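Local coordinates for protein scytalidopepsin B (Scytalidium lignicola, PDB 2IFR) that cleaves peptide bonds as an acid endopeptidase of the glutamic peptidase family, captured here with a peptide-based transition state analog, at residues 154-165 against 198-206. Numbering follows the deposited sequence.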
loop_
_atom_site.group_PDB
_atom_site.type_symbol
_atom_site.label_atom_id
_atom_site.label_comp_id
_atom_site.label_asym_id
_atom_site.label_seq_id
_atom_site.Cartn_x
_atom_site.Cartn_y
_atom_site.Cartn_z
ATOM N N ALA A 154 0.223 -3.984 -14.398
ATOM C CA ALA A 154 -0.408 -5.280 -14.763
ATOM C C ALA A 154 -1.916 -5.210 -14.675
ATOM O O ALA A 154 -2.488 -4.379 -13.892
ATOM C CB ALA A 154 0.065 -6.406 -13.808
ATOM N N SER A 155 -2.586 -6.074 -15.423
ATOM C CA SER A 155 -4.027 -6.141 -15.324
ATOM C C SER A 155 -4.229 -7.132 -14.193
ATOM O O SER A 155 -3.340 -8.015 -13.952
ATOM C CB SER A 155 -4.614 -6.687 -16.633
ATOM O OG SER A 155 -4.234 -8.030 -16.787
ATOM N N PHE A 156 -5.317 -7.029 -13.442
ATOM C CA PHE A 156 -5.523 -7.990 -12.361
ATOM C C PHE A 156 -6.980 -8.318 -12.221
ATOM O O PHE A 156 -7.868 -7.472 -12.555
ATOM C CB PHE A 156 -4.963 -7.475 -11.010
ATOM C CG PHE A 156 -5.503 -6.126 -10.577
ATOM C CD1 PHE A 156 -6.669 -6.036 -9.810
ATOM C CD2 PHE A 156 -4.813 -4.953 -10.893
ATOM C CE1 PHE A 156 -7.140 -4.792 -9.360
ATOM C CE2 PHE A 156 -5.268 -3.702 -10.452
ATOM C CZ PHE A 156 -6.442 -3.616 -9.679
ATOM N N SER A 157 -7.256 -9.493 -11.679
ATOM C CA SER A 157 -8.624 -9.940 -11.523
ATOM C C SER A 157 -8.671 -11.006 -10.433
ATOM O O SER A 157 -7.717 -11.821 -10.313
ATOM C CB SER A 157 -9.070 -10.559 -12.866
ATOM O OG SER A 157 -10.346 -11.124 -12.718
ATOM N N PRO A 158 -9.713 -11.016 -9.590
ATOM C CA PRO A 158 -10.860 -10.104 -9.551
ATOM C C PRO A 158 -10.362 -8.824 -8.883
ATOM O O PRO A 158 -9.106 -8.617 -8.699
ATOM C CB PRO A 158 -11.855 -10.840 -8.661
ATOM C CG PRO A 158 -10.896 -11.487 -7.623
ATOM C CD PRO A 158 -9.817 -12.049 -8.537
ATOM N N ALA A 159 -11.298 -7.973 -8.497
ATOM C CA ALA A 159 -10.971 -6.714 -7.842
ATOM C C ALA A 159 -10.205 -6.971 -6.539
ATOM O O ALA A 159 -10.440 -8.024 -5.850
ATOM C CB ALA A 159 -12.269 -5.942 -7.530
ATOM N N VAL A 160 -9.290 -6.068 -6.198
ATOM C CA VAL A 160 -8.577 -6.186 -4.941
ATOM C C VAL A 160 -9.394 -5.393 -3.940
ATOM O O VAL A 160 -9.619 -4.138 -4.102
ATOM C CB VAL A 160 -7.167 -5.600 -5.001
ATOM C CG1 VAL A 160 -6.524 -5.678 -3.599
ATOM C CG2 VAL A 160 -6.344 -6.400 -5.972
ATOM N N GLU A 161 -9.874 -6.093 -2.922
ATOM C CA GLU A 161 -10.700 -5.484 -1.891
ATOM C C GLU A 161 -10.081 -5.491 -0.505
ATOM O O GLU A 161 -9.703 -6.583 0.036
ATOM C CB GLU A 161 -12.027 -6.218 -1.825
ATOM C CG GLU A 161 -12.722 -6.236 -3.142
ATOM C CD GLU A 161 -14.172 -6.641 -3.024
ATOM O OE1 GLU A 161 -14.836 -6.668 -4.087
ATOM O OE2 GLU A 161 -14.637 -6.925 -1.880
ATOM N N PHE A 162 -9.976 -4.303 0.076
ATOM C CA PHE A 162 -9.457 -4.143 1.429
ATOM C C PHE A 162 -10.735 -4.240 2.258
ATOM O O PHE A 162 -11.618 -3.318 2.178
ATOM C CB PHE A 162 -8.848 -2.756 1.600
ATOM C CG PHE A 162 -7.624 -2.498 0.753
ATOM C CD1 PHE A 162 -6.350 -2.786 1.239
ATOM C CD2 PHE A 162 -7.738 -1.894 -0.504
ATOM C CE1 PHE A 162 -5.193 -2.469 0.486
ATOM C CE2 PHE A 162 -6.595 -1.570 -1.267
ATOM C CZ PHE A 162 -5.319 -1.860 -0.765
ATOM N N THR A 163 -10.898 -5.322 3.015
ATOM C CA THR A 163 -12.106 -5.499 3.831
ATOM C C THR A 163 -11.751 -5.305 5.300
ATOM O O THR A 163 -10.543 -5.423 5.685
ATOM C CB THR A 163 -12.727 -6.892 3.618
ATOM O OG1 THR A 163 -11.725 -7.901 3.806
ATOM C CG2 THR A 163 -13.282 -7.013 2.187
ATOM N N ASP A 164 -12.755 -5.005 6.116
ATOM C CA ASP A 164 -12.558 -4.737 7.539
ATOM C C ASP A 164 -11.490 -3.682 7.721
ATOM O O ASP A 164 -10.559 -3.844 8.595
ATOM C CB ASP A 164 -12.150 -6.008 8.288
ATOM C CG ASP A 164 -13.277 -7.004 8.381
ATOM O OD1 ASP A 164 -14.448 -6.554 8.494
ATOM O OD2 ASP A 164 -13.002 -8.227 8.346
ATOM N N CYS A 165 -11.563 -2.618 6.921
ATOM C CA CYS A 165 -10.599 -1.531 7.034
ATOM C C CYS A 165 -10.777 -0.919 8.408
ATOM O O CYS A 165 -11.948 -0.795 8.915
ATOM C CB CYS A 165 -10.840 -0.461 5.965
ATOM S SG CYS A 165 -10.512 -1.091 4.294
ATOM N N GLY A 198 -18.789 1.341 3.381
ATOM C CA GLY A 198 -18.694 0.822 4.742
ATOM C C GLY A 198 -17.266 0.712 5.257
ATOM O O GLY A 198 -16.572 1.750 5.471
ATOM N N THR A 199 -16.788 -0.508 5.466
ATOM C CA THR A 199 -15.399 -0.674 5.951
ATOM C C THR A 199 -14.615 -1.366 4.831
ATOM O O THR A 199 -13.555 -2.040 5.084
ATOM C CB THR A 199 -15.348 -1.538 7.264
ATOM O OG1 THR A 199 -16.060 -2.764 7.056
ATOM C CG2 THR A 199 -16.021 -0.791 8.436
ATOM N N THR A 200 -15.084 -1.192 3.593
ATOM C CA THR A 200 -14.443 -1.839 2.431
ATOM C C THR A 200 -13.956 -0.835 1.385
ATOM O O THR A 200 -14.693 0.135 1.030
ATOM C CB THR A 200 -15.438 -2.819 1.741
ATOM O OG1 THR A 200 -15.909 -3.774 2.691
ATOM C CG2 THR A 200 -14.765 -3.567 0.571
ATOM N N VAL A 201 -12.727 -1.008 0.908
ATOM C CA VAL A 201 -12.174 -0.169 -0.178
ATOM C C VAL A 201 -11.986 -1.217 -1.282
ATOM O O VAL A 201 -11.165 -2.199 -1.144
ATOM C CB VAL A 201 -10.822 0.486 0.177
ATOM C CG1 VAL A 201 -10.265 1.252 -1.046
ATOM C CG2 VAL A 201 -11.016 1.480 1.331
ATOM N N SER A 202 -12.731 -1.070 -2.367
ATOM C CA SER A 202 -12.690 -2.052 -3.447
ATOM C C SER A 202 -12.119 -1.441 -4.717
ATOM O O SER A 202 -12.622 -0.376 -5.218
ATOM C CB SER A 202 -14.102 -2.581 -3.680
ATOM O OG SER A 202 -14.103 -3.506 -4.761
ATOM N N CYS A 203 -11.091 -2.074 -5.267
ATOM C CA CYS A 203 -10.452 -1.524 -6.439
ATOM C C CYS A 203 -10.452 -2.485 -7.613
ATOM O O CYS A 203 -9.755 -3.544 -7.569
ATOM C CB CYS A 203 -9.011 -1.163 -6.116
ATOM S SG CYS A 203 -8.687 0.253 -5.011
ATOM N N SER A 204 -11.183 -2.138 -8.669
ATOM C CA SER A 204 -11.223 -2.972 -9.861
ATOM C C SER A 204 -10.220 -2.479 -10.888
ATOM O O SER A 204 -10.007 -1.233 -11.041
ATOM C CB SER A 204 -12.604 -2.912 -10.523
ATOM O OG SER A 204 -13.564 -3.591 -9.746
ATOM N N TYR A 205 -9.605 -3.408 -11.608
ATOM C CA TYR A 205 -8.697 -3.012 -12.689
ATOM C C TYR A 205 -9.589 -2.602 -13.855
ATOM O O TYR A 205 -10.666 -3.217 -14.052
ATOM C CB TYR A 205 -7.831 -4.186 -13.128
ATOM C CG TYR A 205 -6.996 -3.851 -14.345
ATOM C CD1 TYR A 205 -7.399 -4.240 -15.635
ATOM C CD2 TYR A 205 -5.835 -3.113 -14.218
ATOM C CE1 TYR A 205 -6.650 -3.892 -16.765
ATOM C CE2 TYR A 205 -5.072 -2.753 -15.336
ATOM C CZ TYR A 205 -5.483 -3.148 -16.603
ATOM O OH TYR A 205 -4.713 -2.817 -17.695
ATOM N N VAL A 206 -9.187 -1.581 -14.611
ATOM C CA VAL A 206 -9.947 -1.124 -15.777
ATOM C C VAL A 206 -8.997 -1.173 -16.978
ATOM O O VAL A 206 -9.289 -1.920 -17.944
ATOM C CB VAL A 206 -10.471 0.337 -15.618
ATOM C CG1 VAL A 206 -11.230 0.757 -16.903
ATOM C CG2 VAL A 206 -11.411 0.445 -14.412
ATOM O OXT VAL A 206 -7.964 -0.466 -16.932
HETATM O O HOH W 1 -9.895 -6.167 -11.226
HETATM O O HOH W 2 -15.314 -4.653 5.239
#
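Y205 lays its ring over the backbone of S155, whose CA stands 3.5 Å from the ring centroid and 8° off the normal, a CH-pi contact over the face. The two segments are antiparallel neighbours in the beta-sandwich of this A4-family peptidase, strand 160-163 running at 175° to strand 200-205. With CG anti to the backbone N, the torsion carries the tyrosine ring back over S155, A154 O lying 3.4 Å from CE2, while its CB sits over the centre of the F156 ring. The two rings meet as an offset edge-to-face pair, the Y205 edge toward the F156 face, and W58 also meets the F156 ring. A short loop at P158 and A159, entered through a cis peptide bond, separates this end from the regular ladder, and water 1 accepts from Y205 N and donates to F156 O. V160 with C203 and F162 with V201 are then hydrogen-bonded pairs, the F162 N to V201 O bond being 2.7 Å long and nearly straight at 165°. Their side chains share one face, where V160, F162 and C203 touch I135 and V201 touches L176; C203 is disulfide-bonded to C194. On the other face E161 brings OE1 to S202 OG in a weak 3.3 Å hydrogen bond. At the far end water 2 accepts from D164 N and is hydrogen-bonded to both T199 OG1 and T200 OG1, while C165 N donates to T199 O at 2.8 Å, in the carbonyl plane.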